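Local coordinates for protein GlcNAc Inducible Gene 2, GIG2 (Candida albicans, PDB 6AKZ) that binds an iron ion and, as a member of the DUF1479 family in the cupin clan, probably acts as an oxygenase, at residues L74-Q77 / V78-F82; A54-G57 / P58-P62. One frame throughout, in Å; residues are numbered along the deposited sequence.

Contact 1. Residues L74-Q77 / V78-F82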
loop_
_atom_site.group_PDB
_atom_site.type_symbol
_atom_site.label_atom_id
_atom_site.label_comp_id
_atom_site.label_asym_id
_atom_site.label_seq_id
_atom_site.Cartn_x
_atom_site.Cartn_y
_atom_site.Cartn_z
ATOM N N LEU A 74 1.186 5.658 18.250
ATOM C CA LEU A 74 0.417 6.831 17.922
ATOM C C LEU A 74 -0.418 7.112 19.167
ATOM O O LEU A 74 -0.981 6.161 19.753
ATOM C CB LEU A 74 -0.502 6.608 16.738
ATOM C CG LEU A 74 0.167 6.315 15.381
ATOM C CD1 LEU A 74 -0.920 6.079 14.339
ATOM C CD2 LEU A 74 1.107 7.408 14.908
ATOM N N PRO A 75 -0.495 8.383 19.567
ATOM C CA PRO A 75 -1.574 8.754 20.553
ATOM C C PRO A 75 -2.973 8.299 20.162
ATOM O O PRO A 75 -3.301 8.294 18.956
ATOM C CB PRO A 75 -1.534 10.271 20.547
ATOM C CG PRO A 75 -0.635 10.683 19.492
ATOM C CD PRO A 75 0.162 9.557 18.985
ATOM N N GLN A 76 -3.810 8.049 21.184
ATOM C CA GLN A 76 -5.136 7.549 21.013
ATOM C C GLN A 76 -5.957 8.327 19.993
ATOM O O GLN A 76 -6.575 7.721 19.123
ATOM C CB GLN A 76 -5.857 7.445 22.396
ATOM C CG GLN A 76 -7.311 6.986 22.353
ATOM C CD GLN A 76 -8.166 7.612 23.470
ATOM O OE1 GLN A 76 -8.283 8.856 23.615
ATOM N NE2 GLN A 76 -8.782 6.757 24.249
ATOM N N GLN A 77 -6.032 9.646 20.097
ATOM C CA GLN A 77 -6.862 10.386 19.147
ATOM C C GLN A 77 -6.360 10.240 17.682
ATOM O O GLN A 77 -7.138 10.175 16.710
ATOM C CB GLN A 77 -6.852 11.850 19.557
ATOM C CG GLN A 77 -7.516 12.862 18.640
ATOM C CD GLN A 77 -7.085 14.293 19.006
ATOM O OE1 GLN A 77 -5.934 14.526 19.370
ATOM N NE2 GLN A 77 -8.010 15.257 18.885
ATOM N N VAL A 78 -5.064 10.201 17.544
ATOM C CA VAL A 78 -4.484 10.052 16.170
ATOM C C VAL A 78 -4.798 8.628 15.592
ATOM O O VAL A 78 -5.184 8.416 14.407
ATOM C CB VAL A 78 -2.997 10.327 16.222
ATOM C CG1 VAL A 78 -2.292 9.998 14.897
ATOM C CG2 VAL A 78 -2.738 11.768 16.666
ATOM N N SER A 79 -4.610 7.623 16.449
ATOM C CA SER A 79 -4.929 6.250 16.115
ATOM C C SER A 79 -6.323 6.083 15.655
ATOM O O SER A 79 -6.577 5.475 14.579
ATOM C CB SER A 79 -4.605 5.315 17.316
ATOM O OG SER A 79 -5.022 3.961 17.097
ATOM N N GLU A 80 -7.287 6.620 16.433
ATOM C CA GLU A 80 -8.657 6.520 16.066
ATOM C C GLU A 80 -8.969 7.162 14.729
ATOM O O GLU A 80 -9.671 6.581 13.882
ATOM C CB GLU A 80 -9.543 7.143 17.153
ATOM C CG GLU A 80 -9.395 6.448 18.471
ATOM C CD GLU A 80 -10.207 7.148 19.586
ATOM O OE1 GLU A 80 -10.360 8.407 19.574
ATOM O OE2 GLU A 80 -10.585 6.429 20.512
ATOM N N LEU A 81 -8.428 8.330 14.524
ATOM C CA LEU A 81 -8.638 9.015 13.226
ATOM C C LEU A 81 -7.949 8.229 12.044
ATOM O O LEU A 81 -8.481 8.133 10.909
ATOM C CB LEU A 81 -8.140 10.469 13.310
ATOM C CG LEU A 81 -9.056 11.371 14.111
ATOM C CD1 LEU A 81 -8.332 12.598 14.621
ATOM C CD2 LEU A 81 -10.268 11.635 13.232
ATOM N N PHE A 82 -6.770 7.727 12.297
ATOM C CA PHE A 82 -6.000 6.974 11.282
ATOM C C PHE A 82 -6.758 5.696 10.900
ATOM O O PHE A 82 -6.936 5.453 9.725
ATOM C CB PHE A 82 -4.634 6.616 11.741
ATOM C CG PHE A 82 -3.926 5.660 10.796
ATOM C CD1 PHE A 82 -3.586 6.054 9.520
ATOM C CD2 PHE A 82 -3.691 4.365 11.205
ATOM C CE1 PHE A 82 -2.926 5.181 8.671
ATOM C CE2 PHE A 82 -3.095 3.463 10.357
ATOM C CZ PHE A 82 -2.776 3.864 9.052
#
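Pro75 sets the CG corner of its ring against Val78, 3.7 Å from CG2, the methyl that sits beside the valine's own backbone N. The other methyl goes to Leu74: Val78 CG1, anti to the backbone N (chi1 172°), comes within 4.2 Å of Leu74 CD1, and the two side chains cross at about a right angle. One valine thus packs on both residues that lead into the helix. Pro75 is the N-cap of helix 76-85, the connection between parallel strands 63-65 and 87-91 in a beta-alpha-beta unit, and its carbonyl opens the i to i+4 bonding: Ser79 N reaches Pro75 O at 2.9 Å. The next two bonds of the pattern run from Glu80 N to Gln76 O and from Leu81 N to Gln77 O, the last at 3.1 Å. On the exposed side Gln76 and Glu80 run alongside each other in the same direction, with amide and carboxylate planes stacked only 11° apart; the nearest touch between these side chains is of Gln76 CG on the carboxylate oxygen Glu80 OE2, 3.8 Å away. Gln77 and Leu81 also lie side by side, pointing the same way, Gln77 CG 4.1 Å from Leu81 CD1. On the inner side, Leu74 and Val78 both rest on Leu88 of strand 87-91, and Ser79 OG is hydrogen-bonded to Glu155.

Contact 2. Residues A54-G57 / P58-P62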
loop_
_atom_site.group_PDB
_atom_site.type_symbol
_atom_site.label_atom_id
_atom_site.label_comp_id
_atom_site.label_asym_id
_atom_site.label_seq_id
_atom_site.Cartn_x
_atom_site.Cartn_y
_atom_site.Cartn_z
ATOM N N ALA A 54 -15.726 16.555 1.518
ATOM C CA ALA A 54 -15.659 17.562 0.430
ATOM C C ALA A 54 -15.738 19.006 1.002
ATOM O O ALA A 54 -15.056 19.928 0.524
ATOM C CB ALA A 54 -16.776 17.322 -0.543
ATOM N N LYS A 55 -16.574 19.206 1.989
ATOM C CA LYS A 55 -16.762 20.526 2.561
ATOM C C LYS A 55 -15.672 20.931 3.560
ATOM O O LYS A 55 -15.611 22.102 3.958
ATOM C CB LYS A 55 -18.145 20.702 3.221
ATOM C CG LYS A 55 -19.313 20.628 2.239
ATOM C CD LYS A 55 -20.684 20.735 2.850
ATOM C CE LYS A 55 -21.720 20.699 1.730
ATOM N NZ LYS A 55 -21.642 21.938 0.923
ATOM N N ILE A 56 -14.885 19.997 4.036
ATOM C CA ILE A 56 -13.815 20.291 5.006
ATOM C C ILE A 56 -12.540 20.520 4.222
ATOM O O ILE A 56 -11.831 21.547 4.469
ATOM C CB ILE A 56 -13.685 19.223 6.106
ATOM C CG1 ILE A 56 -14.933 19.216 7.053
ATOM C CG2 ILE A 56 -12.485 19.438 6.996
ATOM C CD1 ILE A 56 -14.929 18.015 7.944
ATOM N N GLY A 57 -12.250 19.608 3.281
ATOM C CA GLY A 57 -11.053 19.696 2.470
ATOM C C GLY A 57 -9.843 19.016 3.133
ATOM O O GLY A 57 -10.009 18.140 3.981
ATOM N N PRO A 58 -8.591 19.404 2.732
ATOM C CA PRO A 58 -7.396 18.742 3.148
ATOM C C PRO A 58 -7.139 18.594 4.645
ATOM O O PRO A 58 -6.512 17.598 5.047
ATOM C CB PRO A 58 -6.294 19.592 2.479
ATOM C CG PRO A 58 -6.893 20.059 1.225
ATOM C CD PRO A 58 -8.288 20.439 1.718
ATOM N N SER A 59 -7.663 19.493 5.499
ATOM C CA SER A 59 -7.441 19.339 6.926
ATOM C C SER A 59 -8.133 18.078 7.495
ATOM O O SER A 59 -7.910 17.733 8.694
ATOM C CB SER A 59 -7.876 20.567 7.643
ATOM O OG SER A 59 -9.275 20.683 7.557
ATOM N N TYR A 60 -9.037 17.460 6.714
ATOM C CA TYR A 60 -9.650 16.190 7.078
ATOM C C TYR A 60 -8.596 15.075 7.254
ATOM O O TYR A 60 -8.807 14.140 8.033
ATOM C CB TYR A 60 -10.740 15.829 6.097
ATOM C CG TYR A 60 -11.652 14.695 6.503
ATOM C CD1 TYR A 60 -11.296 13.377 6.289
ATOM C CD2 TYR A 60 -12.822 14.951 7.154
ATOM C CE1 TYR A 60 -12.129 12.349 6.660
ATOM C CE2 TYR A 60 -13.691 13.963 7.522
ATOM C CZ TYR A 60 -13.348 12.682 7.329
ATOM O OH TYR A 60 -14.224 11.734 7.711
ATOM N N VAL A 61 -7.446 15.153 6.578
ATOM C CA VAL A 61 -6.486 14.103 6.677
ATOM C C VAL A 61 -5.813 14.172 8.025
ATOM O O VAL A 61 -5.308 15.215 8.416
ATOM C CB VAL A 61 -5.357 14.276 5.580
ATOM C CG1 VAL A 61 -4.215 13.329 5.779
ATOM C CG2 VAL A 61 -6.032 14.126 4.224
ATOM N N PRO A 62 -5.789 13.060 8.749
ATOM C CA PRO A 62 -5.072 13.051 10.022
ATOM C C PRO A 62 -3.596 13.520 9.907
ATOM O O PRO A 62 -2.852 13.143 8.984
ATOM C CB PRO A 62 -5.151 11.607 10.438
ATOM C CG PRO A 62 -6.355 11.060 9.740
ATOM C CD PRO A 62 -6.363 11.749 8.412
HETATM O O HOH W 1 -9.111 22.019 4.715
#
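Ile56 meets the turn that follows its helix with two separate branches. Its apolar contact is made by CD1, which comes up to the edge of the Tyr60 ring, in the ring plane, 3.8 Å from CD2. The tyrosine ring is brought there by a first torsion that sets CG anti to the backbone N (chi1 -168°), swinging it back along the helix that has just ended. The second branch, CG2, lies 3.5 Å from Ser59 OG, a carbon-oxygen packing contact beside the middle of the turn.

Among backbone bonds, the one that closes the turn joins Tyr60 N to Gly57 O at 3.0 Å. Val61 N to Pro58 O, also 3.0 Å, repeats the same i to i+3 step, as expected of the 3-10 segment 58-60. A water adds a bridge from the helix end: it donates to Ile56 O at 2.8 Å and accepts from Ser59 N at 3.0 Å, so the last helical carbonyl is tied to the new turn through solvent.

The change of direction itself belongs to Gly57, the first residue to leave helical angles. It takes a positive phi of 88° with psi -158°, a backbone conformation readily open to glycine, which has no CB to meet the preceding carbonyl oxygen.

Beyond the turn, Tyr60 lies against Glu49, Glu52 and Ile53 of helix 32-56 and makes a cation-pi contact with Arg85, which also hydrogen-bonds Tyr60 O. Pro62 then packs on helix 76-85 and pairs through its backbone with Met89 of strand 87-91, where the chain enters strand 63-65.

In the fold
The two contacts follow each other along the chain: contact 2 turns the chain out of helix 32-56 and into edge strand 63-65, and contact 1 starts the helix that leads on to the parallel neighbour, strand 87-91. Their centres are about 16 Å apart, yet they touch directly, Pro62 CG lying 3.8 Å from Leu81 O. Arg85, farther along helix 76-85, links that helix to the turn of contact 2, and Leu88 takes packing from both Pro62 and Val78. Both are surface contacts, with centres about 19 Å (contact 1) and 21 Å (contact 2) from the centre of the chain, and both lie away from the iron site of His192, Asp194 and His355.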